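Local coordinates for protein AvmM (Streptomyces sp. NBRC 109436, PDB 7FE6) that catalyses macrocyclization by dehydration and Michael-type addition in the biosynthesis of alchivemycin A, at residues A[98-101]-A[107-110]; A[16-21]-A[169-174]; A[77-82]-A[89-94]; A[64-69]-A[142-147]. All blocks are in the same frame, centred on the assembly; numbering follows the deposited sequence.

Contact 1. Residues A[98-101]-A[107-110]; sequences DPQF and VHIA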
loop_
_atom_site.group_PDB
_atom_site.type_symbol
_atom_site.label_atom_id
_atom_site.label_comp_id
_atom_site.label_asym_id
_atom_site.label_seq_id
_atom_site.Cartn_x
_atom_site.Cartn_y
_atom_site.Cartn_z
ATOM N N ASP A 98 24.703 -7.062 11.426
ATOM C CA ASP A 98 25.640 -7.736 10.545
ATOM C C ASP A 98 24.884 -8.516 9.472
ATOM O O ASP A 98 23.745 -8.944 9.700
ATOM C CB ASP A 98 26.545 -8.682 11.324
ATOM C CG ASP A 98 27.645 -7.956 12.046
ATOM O OD1 ASP A 98 27.977 -6.829 11.634
ATOM O OD2 ASP A 98 28.216 -8.528 12.989
ATOM N N PRO A 99 25.518 -8.737 8.286
ATOM C CA PRO A 99 24.874 -9.523 7.226
ATOM C C PRO A 99 24.207 -10.783 7.745
ATOM O O PRO A 99 24.732 -11.446 8.638
ATOM C CB PRO A 99 26.040 -9.868 6.288
ATOM C CG PRO A 99 27.031 -8.778 6.482
ATOM C CD PRO A 99 26.885 -8.312 7.909
ATOM N N GLN A 100 23.007 -11.068 7.257
ATOM C CA GLN A 100 22.279 -12.280 7.600
ATOM C C GLN A 100 22.061 -13.084 6.328
ATOM O O GLN A 100 21.826 -12.516 5.261
ATOM C CB GLN A 100 20.940 -11.965 8.267
ATOM C CG GLN A 100 21.042 -11.152 9.546
ATOM C CD GLN A 100 21.768 -11.891 10.644
ATOM O OE1 GLN A 100 21.385 -13.009 11.005
ATOM N NE2 GLN A 100 22.841 -11.288 11.167
ATOM N N PHE A 101 22.175 -14.403 6.429
ATOM C CA PHE A 101 22.165 -15.271 5.257
ATOM C C PHE A 101 21.064 -16.294 5.477
ATOM O O PHE A 101 21.306 -17.363 6.061
ATOM C CB PHE A 101 23.522 -15.935 5.049
ATOM C CG PHE A 101 24.658 -14.958 4.862
ATOM C CD1 PHE A 101 25.333 -14.437 5.962
ATOM C CD2 PHE A 101 25.047 -14.554 3.597
ATOM C CE1 PHE A 101 26.386 -13.536 5.797
ATOM C CE2 PHE A 101 26.090 -13.650 3.421
ATOM C CZ PHE A 101 26.762 -13.143 4.520
ATOM N N VAL A 107 21.225 -12.719 1.119
ATOM C CA VAL A 107 21.764 -11.961 2.241
ATOM C C VAL A 107 20.803 -10.804 2.486
ATOM O O VAL A 107 20.128 -10.336 1.563
ATOM C CB VAL A 107 23.201 -11.452 1.973
ATOM C CG1 VAL A 107 23.226 -10.501 0.779
ATOM C CG2 VAL A 107 23.766 -10.772 3.205
ATOM N N HIS A 108 20.719 -10.353 3.740
ATOM C CA HIS A 108 19.982 -9.129 4.009
ATOM C C HIS A 108 20.735 -8.267 5.012
ATOM O O HIS A 108 21.477 -8.763 5.865
ATOM C CB HIS A 108 18.537 -9.421 4.462
ATOM C CG HIS A 108 18.399 -9.994 5.842
ATOM N ND1 HIS A 108 18.654 -9.265 6.984
ATOM C CD2 HIS A 108 17.980 -11.212 6.263
ATOM C CE1 HIS A 108 18.409 -10.008 8.049
ATOM N NE2 HIS A 108 18.008 -11.199 7.639
ATOM N N ILE A 109 20.588 -6.957 4.852
ATOM C CA ILE A 109 21.307 -5.972 5.652
ATOM C C ILE A 109 20.246 -5.172 6.406
ATOM O O ILE A 109 19.491 -4.399 5.796
ATOM C CB ILE A 109 22.181 -5.042 4.793
ATOM C CG1 ILE A 109 23.068 -5.818 3.811
ATOM C CG2 ILE A 109 23.071 -4.202 5.685
ATOM C CD1 ILE A 109 23.959 -6.818 4.447
ATOM N N ALA A 110 20.181 -5.355 7.728
ATOM C CA ALA A 110 19.209 -4.663 8.565
ATOM C C ALA A 110 19.781 -3.333 9.047
ATOM O O ALA A 110 20.871 -3.291 9.623
ATOM C CB ALA A 110 18.796 -5.538 9.749
#

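Contact 2. Residues A[16-21]-A[169-174]; sequences KGFRVN and SIIPGL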
loop_
_atom_site.group_PDB
_atom_site.type_symbol
_atom_site.label_atom_id
_atom_site.label_comp_id
_atom_site.label_asym_id
_atom_site.label_seq_id
_atom_site.Cartn_x
_atom_site.Cartn_y
_atom_site.Cartn_z
ATOM N N LYS A 16 10.623 -16.832 15.853
ATOM C CA LYS A 16 11.999 -17.082 16.303
ATOM C C LYS A 16 11.930 -16.943 17.823
ATOM O O LYS A 16 11.066 -17.570 18.457
ATOM C CB LYS A 16 12.988 -16.152 15.600
ATOM C CG LYS A 16 12.748 -15.880 14.103
ATOM C CD LYS A 16 12.878 -17.094 13.185
ATOM C CE LYS A 16 13.012 -16.609 11.732
ATOM N NZ LYS A 16 13.048 -17.688 10.711
ATOM N N GLY A 17 12.805 -16.176 18.455
ATOM C CA GLY A 17 12.680 -15.912 19.872
ATOM C C GLY A 17 12.093 -14.561 20.208
ATOM O O GLY A 17 12.083 -14.184 21.388
ATOM N N PHE A 18 11.554 -13.845 19.226
ATOM C CA PHE A 18 11.248 -12.431 19.359
ATOM C C PHE A 18 9.762 -12.214 19.587
ATOM O O PHE A 18 8.918 -12.999 19.147
ATOM C CB PHE A 18 11.685 -11.676 18.102
ATOM C CG PHE A 18 13.140 -11.848 17.768
ATOM C CD1 PHE A 18 14.115 -11.131 18.449
ATOM C CD2 PHE A 18 13.538 -12.753 16.800
ATOM C CE1 PHE A 18 15.460 -11.300 18.151
ATOM C CE2 PHE A 18 14.878 -12.926 16.501
ATOM C CZ PHE A 18 15.839 -12.200 17.178
ATOM N N ARG A 19 9.454 -11.131 20.284
ATOM C CA ARG A 19 8.079 -10.757 20.552
ATOM C C ARG A 19 7.636 -9.740 19.510
ATOM O O ARG A 19 8.350 -8.769 19.225
ATOM C CB ARG A 19 7.938 -10.202 21.967
ATOM C CG ARG A 19 8.211 -11.242 23.047
ATOM C CD ARG A 19 7.981 -10.666 24.422
ATOM N NE ARG A 19 9.037 -9.729 24.800
ATOM C CZ ARG A 19 8.890 -8.774 25.716
ATOM N NH1 ARG A 19 7.722 -8.618 26.330
ATOM N NH2 ARG A 19 9.899 -7.964 26.009
ATOM N N VAL A 20 6.451 -9.957 18.955
ATOM C CA VAL A 20 5.980 -9.182 17.821
ATOM C C VAL A 20 4.565 -8.706 18.116
ATOM O O VAL A 20 3.672 -9.519 18.384
ATOM C CB VAL A 20 6.033 -9.995 16.516
ATOM C CG1 VAL A 20 5.258 -9.295 15.429
ATOM C CG2 VAL A 20 7.486 -10.232 16.100
ATOM N N ASN A 21 4.372 -7.392 18.086
ATOM C CA ASN A 21 3.058 -6.773 18.181
ATOM C C ASN A 21 2.649 -6.342 16.778
ATOM O O ASN A 21 3.172 -5.358 16.247
ATOM C CB ASN A 21 3.085 -5.591 19.140
ATOM C CG ASN A 21 1.702 -5.085 19.453
ATOM O OD1 ASN A 21 0.751 -5.384 18.734
ATOM N ND2 ASN A 21 1.576 -4.296 20.509
ATOM N N SER A 169 17.613 -2.114 23.558
ATOM C CA SER A 169 17.433 -2.781 22.275
ATOM C C SER A 169 18.092 -4.156 22.325
ATOM O O SER A 169 19.103 -4.351 23.001
ATOM C CB SER A 169 18.034 -1.941 21.153
ATOM O OG SER A 169 17.449 -0.658 21.116
ATOM N N ILE A 170 17.486 -5.125 21.632
ATOM C CA ILE A 170 17.816 -6.535 21.850
ATOM C C ILE A 170 18.673 -7.093 20.720
ATOM O O ILE A 170 19.406 -8.064 20.920
ATOM C CB ILE A 170 16.542 -7.376 22.077
ATOM C CG1 ILE A 170 16.865 -8.556 22.997
ATOM C CG2 ILE A 170 15.929 -7.850 20.775
ATOM C CD1 ILE A 170 15.658 -9.400 23.376
ATOM N N ILE A 171 18.552 -6.537 19.525
ATOM C CA ILE A 171 19.365 -6.934 18.376
ATOM C C ILE A 171 20.444 -5.875 18.176
ATOM O O ILE A 171 20.105 -4.693 18.020
ATOM C CB ILE A 171 18.520 -7.076 17.102
ATOM C CG1 ILE A 171 17.372 -8.053 17.324
ATOM C CG2 ILE A 171 19.399 -7.529 15.947
ATOM C CD1 ILE A 171 16.516 -8.229 16.104
ATOM N N PRO A 172 21.725 -6.244 18.138
ATOM C CA PRO A 172 22.770 -5.215 18.055
ATOM C C PRO A 172 22.676 -4.470 16.733
ATOM O O PRO A 172 22.574 -5.074 15.664
ATOM C CB PRO A 172 24.077 -6.014 18.185
ATOM C CG PRO A 172 23.727 -7.384 17.750
ATOM C CD PRO A 172 22.293 -7.604 18.164
ATOM N N GLY A 173 22.656 -3.147 16.824
ATOM C CA GLY A 173 22.536 -2.288 15.677
ATOM C C GLY A 173 21.127 -1.811 15.390
ATOM O O GLY A 173 20.966 -0.751 14.775
ATOM N N LEU A 174 20.107 -2.550 15.825
ATOM C CA LEU A 174 18.720 -2.226 15.521
ATOM C C LEU A 174 17.980 -1.688 16.741
ATOM O O LEU A 174 18.284 -2.050 17.888
ATOM C CB LEU A 174 17.980 -3.458 14.991
ATOM C CG LEU A 174 18.625 -4.223 13.834
ATOM C CD1 LEU A 174 17.669 -5.281 13.312
ATOM C CD2 LEU A 174 19.052 -3.272 12.730
#

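Contact 3. Residues A[77-82]-A[89-94]; sequences FKLFYK and QEQDPA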
loop_
_atom_site.group_PDB
_atom_site.type_symbol
_atom_site.label_atom_id
_atom_site.label_comp_id
_atom_site.label_asym_id
_atom_site.label_seq_id
_atom_site.Cartn_x
_atom_site.Cartn_y
_atom_site.Cartn_z
ATOM N N PHE A 77 25.570 0.343 -0.923
ATOM C CA PHE A 77 24.516 1.299 -1.183
ATOM C C PHE A 77 24.679 2.509 -0.271
ATOM O O PHE A 77 25.369 2.471 0.751
ATOM C CB PHE A 77 23.135 0.647 -1.031
ATOM C CG PHE A 77 22.890 -0.024 0.307
ATOM C CD1 PHE A 77 22.301 0.677 1.358
ATOM C CD2 PHE A 77 23.181 -1.372 0.491
ATOM C CE1 PHE A 77 22.043 0.052 2.570
ATOM C CE2 PHE A 77 22.918 -1.995 1.703
ATOM C CZ PHE A 77 22.339 -1.278 2.742
ATOM N N LYS A 78 24.070 3.603 -0.694
ATOM C CA LYS A 78 24.000 4.811 0.104
ATOM C C LYS A 78 22.578 4.986 0.612
ATOM O O LYS A 78 21.610 4.734 -0.118
ATOM C CB LYS A 78 24.435 6.032 -0.698
ATOM C CG LYS A 78 25.894 6.048 -0.970
ATOM C CD LYS A 78 26.293 7.305 -1.676
ATOM C CE LYS A 78 27.759 7.249 -2.007
ATOM N NZ LYS A 78 28.633 7.231 -0.788
ATOM N N LEU A 79 22.464 5.405 1.873
ATOM C CA LEU A 79 21.183 5.423 2.570
ATOM C C LEU A 79 21.105 6.675 3.430
ATOM O O LEU A 79 21.907 6.843 4.351
ATOM C CB LEU A 79 21.012 4.167 3.431
ATOM C CG LEU A 79 19.612 3.535 3.522
ATOM C CD1 LEU A 79 19.515 2.605 4.728
ATOM C CD2 LEU A 79 18.518 4.566 3.549
ATOM N N PHE A 80 20.141 7.545 3.130
ATOM C CA PHE A 80 19.848 8.719 3.945
ATOM C C PHE A 80 18.389 8.697 4.363
ATOM O O PHE A 80 17.522 8.173 3.647
ATOM C CB PHE A 80 20.113 10.024 3.191
ATOM C CG PHE A 80 21.561 10.323 2.998
ATOM C CD1 PHE A 80 22.304 9.630 2.034
ATOM C CD2 PHE A 80 22.184 11.306 3.766
ATOM C CE1 PHE A 80 23.648 9.909 1.846
ATOM C CE2 PHE A 80 23.542 11.604 3.591
ATOM C CZ PHE A 80 24.282 10.900 2.639
ATOM N N TYR A 81 18.106 9.294 5.514
ATOM C CA TYR A 81 16.729 9.317 5.962
ATOM C C TYR A 81 16.492 10.552 6.803
ATOM O O TYR A 81 17.426 11.235 7.249
ATOM C CB TYR A 81 16.359 8.042 6.729
ATOM C CG TYR A 81 16.912 7.944 8.137
ATOM C CD1 TYR A 81 18.248 7.591 8.355
ATOM C CD2 TYR A 81 16.095 8.143 9.243
ATOM C CE1 TYR A 81 18.767 7.475 9.627
ATOM C CE2 TYR A 81 16.595 8.033 10.531
ATOM C CZ TYR A 81 17.948 7.696 10.722
ATOM O OH TYR A 81 18.477 7.568 12.001
ATOM N N LYS A 82 15.206 10.806 7.031
ATOM C CA LYS A 82 14.740 11.973 7.764
ATOM C C LYS A 82 13.461 11.549 8.457
ATOM O O LYS A 82 12.531 11.083 7.789
ATOM C CB LYS A 82 14.519 13.131 6.788
ATOM C CG LYS A 82 13.540 14.199 7.178
ATOM C CD LYS A 82 12.935 14.775 5.896
ATOM C CE LYS A 82 12.676 16.243 5.984
ATOM N NZ LYS A 82 11.763 16.579 7.121
ATOM N N GLN A 89 19.679 12.916 7.498
ATOM C CA GLN A 89 20.947 12.413 8.016
ATOM C C GLN A 89 21.321 11.177 7.224
ATOM O O GLN A 89 20.475 10.535 6.592
ATOM C CB GLN A 89 20.890 12.056 9.505
ATOM C CG GLN A 89 19.787 11.048 9.782
ATOM C CD GLN A 89 19.650 10.689 11.220
ATOM O OE1 GLN A 89 20.619 10.313 11.873
ATOM N NE2 GLN A 89 18.446 10.790 11.729
ATOM N N GLU A 90 22.608 10.863 7.254
ATOM C CA GLU A 90 23.076 9.630 6.654
ATOM C C GLU A 90 22.896 8.497 7.647
ATOM O O GLU A 90 23.241 8.634 8.824
ATOM C CB GLU A 90 24.536 9.739 6.256
ATOM C CG GLU A 90 24.929 8.603 5.370
ATOM C CD GLU A 90 26.341 8.733 4.854
ATOM O OE1 GLU A 90 27.094 9.597 5.390
ATOM O OE2 GLU A 90 26.680 7.978 3.904
ATOM N N GLN A 91 22.334 7.390 7.186
ATOM C CA GLN A 91 22.179 6.240 8.060
ATOM C C GLN A 91 23.558 5.757 8.508
ATOM O O GLN A 91 24.514 5.755 7.731
ATOM C CB GLN A 91 21.409 5.130 7.342
ATOM C CG GLN A 91 20.850 4.056 8.267
ATOM C CD GLN A 91 21.932 3.119 8.785
ATOM O OE1 GLN A 91 22.967 2.929 8.132
ATOM N NE2 GLN A 91 21.702 2.530 9.965
ATOM N N ASP A 92 23.649 5.359 9.778
ATOM C CA ASP A 92 24.912 5.015 10.430
ATOM C C ASP A 92 25.261 3.547 10.180
ATOM O O ASP A 92 24.528 2.661 10.640
ATOM C CB ASP A 92 24.787 5.299 11.919
ATOM C CG ASP A 92 26.099 5.170 12.676
ATOM O OD1 ASP A 92 27.092 4.605 12.147
ATOM O OD2 ASP A 92 26.139 5.704 13.815
ATOM N N PRO A 93 26.362 3.238 9.487
ATOM C CA PRO A 93 26.687 1.816 9.249
ATOM C C PRO A 93 26.830 1.029 10.540
ATOM O O PRO A 93 26.538 -0.175 10.562
ATOM C CB PRO A 93 28.014 1.872 8.474
ATOM C CG PRO A 93 28.120 3.265 7.958
ATOM C CD PRO A 93 27.386 4.144 8.939
ATOM N N ALA A 94 27.307 1.682 11.608
ATOM C CA ALA A 94 27.407 1.065 12.926
ATOM C C ALA A 94 26.046 0.801 13.567
ATOM O O ALA A 94 25.958 -0.039 14.468
ATOM C CB ALA A 94 28.244 1.944 13.851
HETATM O O HOH W 1 25.346 5.628 2.980
#

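Contact 4. Residues A[64-69]-A[142-147]; sequences IWFSDR and LAFREG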
loop_
_atom_site.group_PDB
_atom_site.type_symbol
_atom_site.label_atom_id
_atom_site.label_comp_id
_atom_site.label_asym_id
_atom_site.label_seq_id
_atom_site.Cartn_x
_atom_site.Cartn_y
_atom_site.Cartn_z
ATOM N N ILE A 64 17.252 -4.579 3.778
ATOM C CA ILE A 64 17.455 -4.774 2.349
ATOM C C ILE A 64 17.928 -6.201 2.142
ATOM O O ILE A 64 18.851 -6.651 2.825
ATOM C CB ILE A 64 18.443 -3.758 1.763
ATOM C CG1 ILE A 64 17.944 -2.335 2.054
ATOM C CG2 ILE A 64 18.592 -4.017 0.260
ATOM C CD1 ILE A 64 18.815 -1.244 1.469
ATOM N N TRP A 65 17.271 -6.919 1.239
ATOM C CA TRP A 65 17.451 -8.354 1.061
ATOM C C TRP A 65 17.616 -8.666 -0.417
ATOM O O TRP A 65 16.829 -8.197 -1.246
ATOM C CB TRP A 65 16.263 -9.130 1.637
ATOM C CG TRP A 65 16.260 -10.630 1.342
ATOM C CD1 TRP A 65 17.192 -11.551 1.741
ATOM C CD2 TRP A 65 15.234 -11.375 0.651
ATOM N NE1 TRP A 65 16.825 -12.816 1.314
ATOM C CE2 TRP A 65 15.628 -12.734 0.651
ATOM C CE3 TRP A 65 14.034 -11.022 0.021
ATOM C CZ2 TRP A 65 14.868 -13.733 0.051
ATOM C CZ3 TRP A 65 13.278 -12.017 -0.573
ATOM C CH2 TRP A 65 13.700 -13.357 -0.553
ATOM N N PHE A 66 18.644 -9.437 -0.747
ATOM C CA PHE A 66 18.807 -10.006 -2.083
ATOM C C PHE A 66 18.586 -11.508 -1.990
ATOM O O PHE A 66 19.276 -12.191 -1.232
ATOM C CB PHE A 66 20.192 -9.711 -2.665
ATOM C CG PHE A 66 20.411 -8.265 -3.059
ATOM C CD1 PHE A 66 19.404 -7.325 -2.929
ATOM C CD2 PHE A 66 21.639 -7.854 -3.575
ATOM C CE1 PHE A 66 19.616 -5.999 -3.296
ATOM C CE2 PHE A 66 21.852 -6.528 -3.947
ATOM C CZ PHE A 66 20.836 -5.598 -3.803
ATOM N N SER A 67 17.636 -12.017 -2.764
ATOM C CA SER A 67 17.336 -13.437 -2.722
ATOM C C SER A 67 18.285 -14.267 -3.578
ATOM O O SER A 67 18.311 -15.496 -3.429
ATOM C CB SER A 67 15.912 -13.684 -3.202
ATOM O OG SER A 67 15.869 -13.542 -4.601
ATOM N N ASP A 68 19.038 -13.632 -4.485
ATOM C CA ASP A 68 19.758 -14.336 -5.541
ATOM C C ASP A 68 21.254 -14.058 -5.527
ATOM O O ASP A 68 21.929 -14.290 -6.535
ATOM C CB ASP A 68 19.161 -13.985 -6.906
ATOM C CG ASP A 68 19.117 -12.486 -7.166
ATOM O OD1 ASP A 68 19.304 -11.702 -6.212
ATOM O OD2 ASP A 68 18.867 -12.091 -8.327
ATOM N N ARG A 69 21.787 -13.597 -4.403
ATOM C CA ARG A 69 23.219 -13.439 -4.203
ATOM C C ARG A 69 23.464 -13.103 -2.742
ATOM O O ARG A 69 22.587 -12.550 -2.068
ATOM C CB ARG A 69 23.784 -12.357 -5.118
ATOM C CG ARG A 69 23.053 -11.041 -5.044
ATOM C CD ARG A 69 23.447 -10.187 -6.229
ATOM N NE ARG A 69 24.882 -9.909 -6.233
ATOM C CZ ARG A 69 25.512 -9.282 -7.219
ATOM N NH1 ARG A 69 24.842 -8.872 -8.287
ATOM N NH2 ARG A 69 26.815 -9.071 -7.148
ATOM N N LEU A 142 17.758 6.393 -1.328
ATOM C CA LEU A 142 18.452 5.130 -1.491
ATOM C C LEU A 142 19.045 5.058 -2.883
ATOM O O LEU A 142 18.407 5.459 -3.865
ATOM C CB LEU A 142 17.515 3.952 -1.280
ATOM C CG LEU A 142 18.100 2.560 -1.479
ATOM C CD1 LEU A 142 19.256 2.328 -0.525
ATOM C CD2 LEU A 142 17.020 1.520 -1.284
ATOM N N ALA A 143 20.278 4.561 -2.949
ATOM C CA ALA A 143 20.982 4.363 -4.204
ATOM C C ALA A 143 21.899 3.162 -4.042
ATOM O O ALA A 143 22.672 3.097 -3.082
ATOM C CB ALA A 143 21.781 5.616 -4.594
ATOM N N PHE A 144 21.815 2.215 -4.967
ATOM C CA PHE A 144 22.788 1.138 -5.015
ATOM C C PHE A 144 23.907 1.520 -5.962
ATOM O O PHE A 144 23.693 2.232 -6.945
ATOM C CB PHE A 144 22.152 -0.166 -5.460
ATOM C CG PHE A 144 21.146 -0.686 -4.496
ATOM C CD1 PHE A 144 21.537 -1.529 -3.454
ATOM C CD2 PHE A 144 19.815 -0.316 -4.598
ATOM C CE1 PHE A 144 20.599 -2.008 -2.549
ATOM C CE2 PHE A 144 18.879 -0.790 -3.697
ATOM C CZ PHE A 144 19.266 -1.634 -2.676
ATOM N N ARG A 145 25.114 1.059 -5.649
ATOM C CA ARG A 145 26.225 1.377 -6.520
ATOM C C ARG A 145 25.989 0.741 -7.885
ATOM O O ARG A 145 25.317 -0.287 -8.008
ATOM C CB ARG A 145 27.549 0.894 -5.913
ATOM C CG ARG A 145 27.673 -0.619 -5.784
ATOM C CD ARG A 145 29.057 -1.026 -5.280
ATOM N NE ARG A 145 29.254 -2.474 -5.288
ATOM C CZ ARG A 145 29.477 -3.182 -6.391
ATOM N NH1 ARG A 145 29.514 -2.579 -7.572
ATOM N NH2 ARG A 145 29.651 -4.494 -6.322
ATOM N N GLU A 146 26.517 1.391 -8.919
ATOM C CA GLU A 146 26.477 0.827 -10.257
ATOM C C GLU A 146 27.161 -0.530 -10.260
ATOM O O GLU A 146 28.108 -0.776 -9.506
ATOM C CB GLU A 146 27.182 1.765 -11.231
ATOM C CG GLU A 146 26.360 2.962 -11.637
ATOM C CD GLU A 146 27.127 3.909 -12.546
ATOM O OE1 GLU A 146 28.230 3.529 -13.007
ATOM O OE2 GLU A 146 26.605 5.020 -12.818
ATOM N N GLY A 147 26.691 -1.415 -11.127
ATOM C CA GLY A 147 27.358 -2.683 -11.275
ATOM C C GLY A 147 26.921 -3.767 -10.320
ATOM O O GLY A 147 27.541 -4.838 -10.304
#

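Contact 1. Residues A[98-101]-A[107-110]
Gln100 rests its aliphatic stem on one face of the His108 imidazole, CB standing 3.4 Å from the ring centroid in a CH-pi contact displaced toward the NE2-CE1 rim. CG follows the same rim before the chain bends away (chi2 -64°), and Gln100 NE2 turns back to donate to Asp98 O at 2.9 Å, from above that carbonyl's plane. With CG between its backbone N and carbonyl carbon (chi1 72°), His108 lifts its ring up against this stem. On the other side of the backbone the shapes interlock. Val107 CG2 is a bump set between Pro99 and Phe101: it lies 3.9 Å from Pro99 CB and covers one face of the Phe101 ring, nearest CE2 at 3.7 Å. Pro99 in turn bulges into the dip between two branches, since its CB also meets Ile109 CD1 at 4.1 Å. Between the two layers, Gln100 N donates to His108 O at 3.1 Å and His108 N donates to Gln100 O at 2.9 Å, both donors in the carbonyl plane. A serine in place of His108 would probably leave the Gln100 stem without the flat surface it lies on and freer to turn. Val107 and Ile109 bond on through their backbones to Phe66 and Ile64 of strand 57-66. This is a single antiparallel, hydrogen-bonded bridge that lays the irregular loop 98-101 along strand 107-113, the outermost strand of its sheet within this chain; Trp97 bonds on to Ala110.

Contact 2. Residues A[16-21]-A[169-174]
Ile170 brings its CG2 branch to the edge of the Phe18 ring, near the ring plane, at 4.4 Å from CE1; this is a loose touch. Ile171, next in the chain, makes the closer approach. Its CG1 is anti to the carbonyl carbon (chi1 -56°) and the chain runs on extended, which carries CD1 to 3.8 Å from Phe18 CE1. Ile171 CG1 stands almost as near, 3.9 Å from Phe18 CE1, while Phe18 CZ lies a little farther from Ile171 CD1, at 4.2 Å. The two side chains cross at about a right angle, and the methyl comes in obliquely to the ring. Past Ile171 the chain leaves the contact in a type II beta turn, closed by Leu174 N donating to Ile171 O at 3.1 Å. Gly173 takes the positive-phi position of the turn (phi 97°), where a CB would jam against the preceding carbonyl oxygen, and its own carbonyl accepts from Gln112 NE2. Phe179 of strand 178-189 touches Phe18, Ile170 and Ile171 alike, so the small sheet of strands 13-15 and 18-20 and the loop 169-174 share one apolar neighbour. No hydrogen bond or charge spans the two segments: the ring and two isoleucine branches meet by van der Waals contact alone, so shape and hydrophobic packing, rather than directional bonds, carry this contact.

Contact 3. Residues A[77-82]-A[89-94]
Phe80 and Glu90 face each other in a non-hydrogen-bonded antiparallel pair, and their side chains supply one of two CH-pi contacts. Glu90 CG, anti to its own backbone nitrogen (chi1 -167°), lies over one face of the Phe80 ring at 3.8 Å from the centroid, with the carboxylate nearly parallel to the ring (4° between planes). The second is on the opposite face of the sheet: Gln89 extends over Tyr81, CG 4.0 Å from the ring centroid, and its amide stacks on the ring with the planes 16° apart. The hydroxyl beneath that amide is bonded elsewhere, to Ser114 O. Apolar packing adds Leu79 CB against Gln91 CB at 4.0 Å, while the Gln91 amide leads away to Arg74 NE and Gln112 O. Three backbone bonds join the segments: Gln91 N to Leu79 O at 2.9 Å, Tyr81 N to Gln89 O at 2.9 Å, and Gln89 N to Tyr81 O at 2.8 Å. A water adds a polar link, giving to Glu90 OE2 at 2.9 Å and accepting from Leu79 N. An alanine replacing Phe80 would probably strip the Glu90 stem of its flat support and open a gap beside Leu196 of the second subunit. The pairing is a beta hairpin: strand 89-90 forms the sheet's margin within this chain, strand 77-83 bonds along its other side to strand 135-144, and Leu79 and Gln91 turn to Cys111 of strand 107-113 in the facing sheet.

Contact 4. Residues A[64-69]-A[142-147]
The Phe144 ring receives Ile64 CG2 at its edge, in the ring plane, 3.8 Å from CZ. Its neighbour in the contact, the Phe66 ring, arrives obliquely: the centroids are 5.8 Å apart and the planes meet at 40°, and the closest atoms are Phe66 CZ and Phe144 CE1 at 3.8 Å. Both phenyl groups have CG anti to the carbonyl carbon (chi1 -71° for Phe66), and they reach across from opposite directions. Ile64 sends its other branch a little further along: CD1 meets Leu142 CD1 tip to tip at 4.1 Å. No hydrogen bond crosses here; all four touching residues are buried and apolar. Strands 64-66 and 142-144 belong to the two different sheets of a beta sandwich, and their axes pass 12.1 Å apart at -28°, the spacing and twist of sheets packed face to face. Phe77 of strand 77-83 touches both Ile64 and Leu142, and Leu189 of strand 178-189 touches both rings. Beyond the strands the charged ends take over. Arg69 NH2 and Arg145 NH2 approach to 5.4 Å, like charges probably offset by the salt bridges of Arg69 with Asp71 and of Arg145 with Asp76. Trp65, pointing the other way from the sandwich interior, packs on Ile120 of the third subunit.

How the contacts relate
Contact 4 is the buried one, where the two sheets of the sandwich meet through hydrocarbon groups alone. Contacts 1 and 3 lie at sheet margins and combine backbone bonding with CH-pi contacts; contact 2, smaller and partly exposed, is apolar but joins the small sheet of strands 13-15 and 18-20 to the loop before strand 178-189. Contacts 1 and 4 share one sheet, Ile109 N bonding to Ile64 O at 2.7 Å, while contacts 3 and 4 share the other, Lys78 N bonding to Ala143 O at 2.8 Å. Phe77 lies between, touching Ile109 and Phe144. Contact 2 meets contact 1 through Leu174 and Ala110 but has its centre about 24 Å from that of contact 4. Contacts 3 and 4 also touch the second subunit.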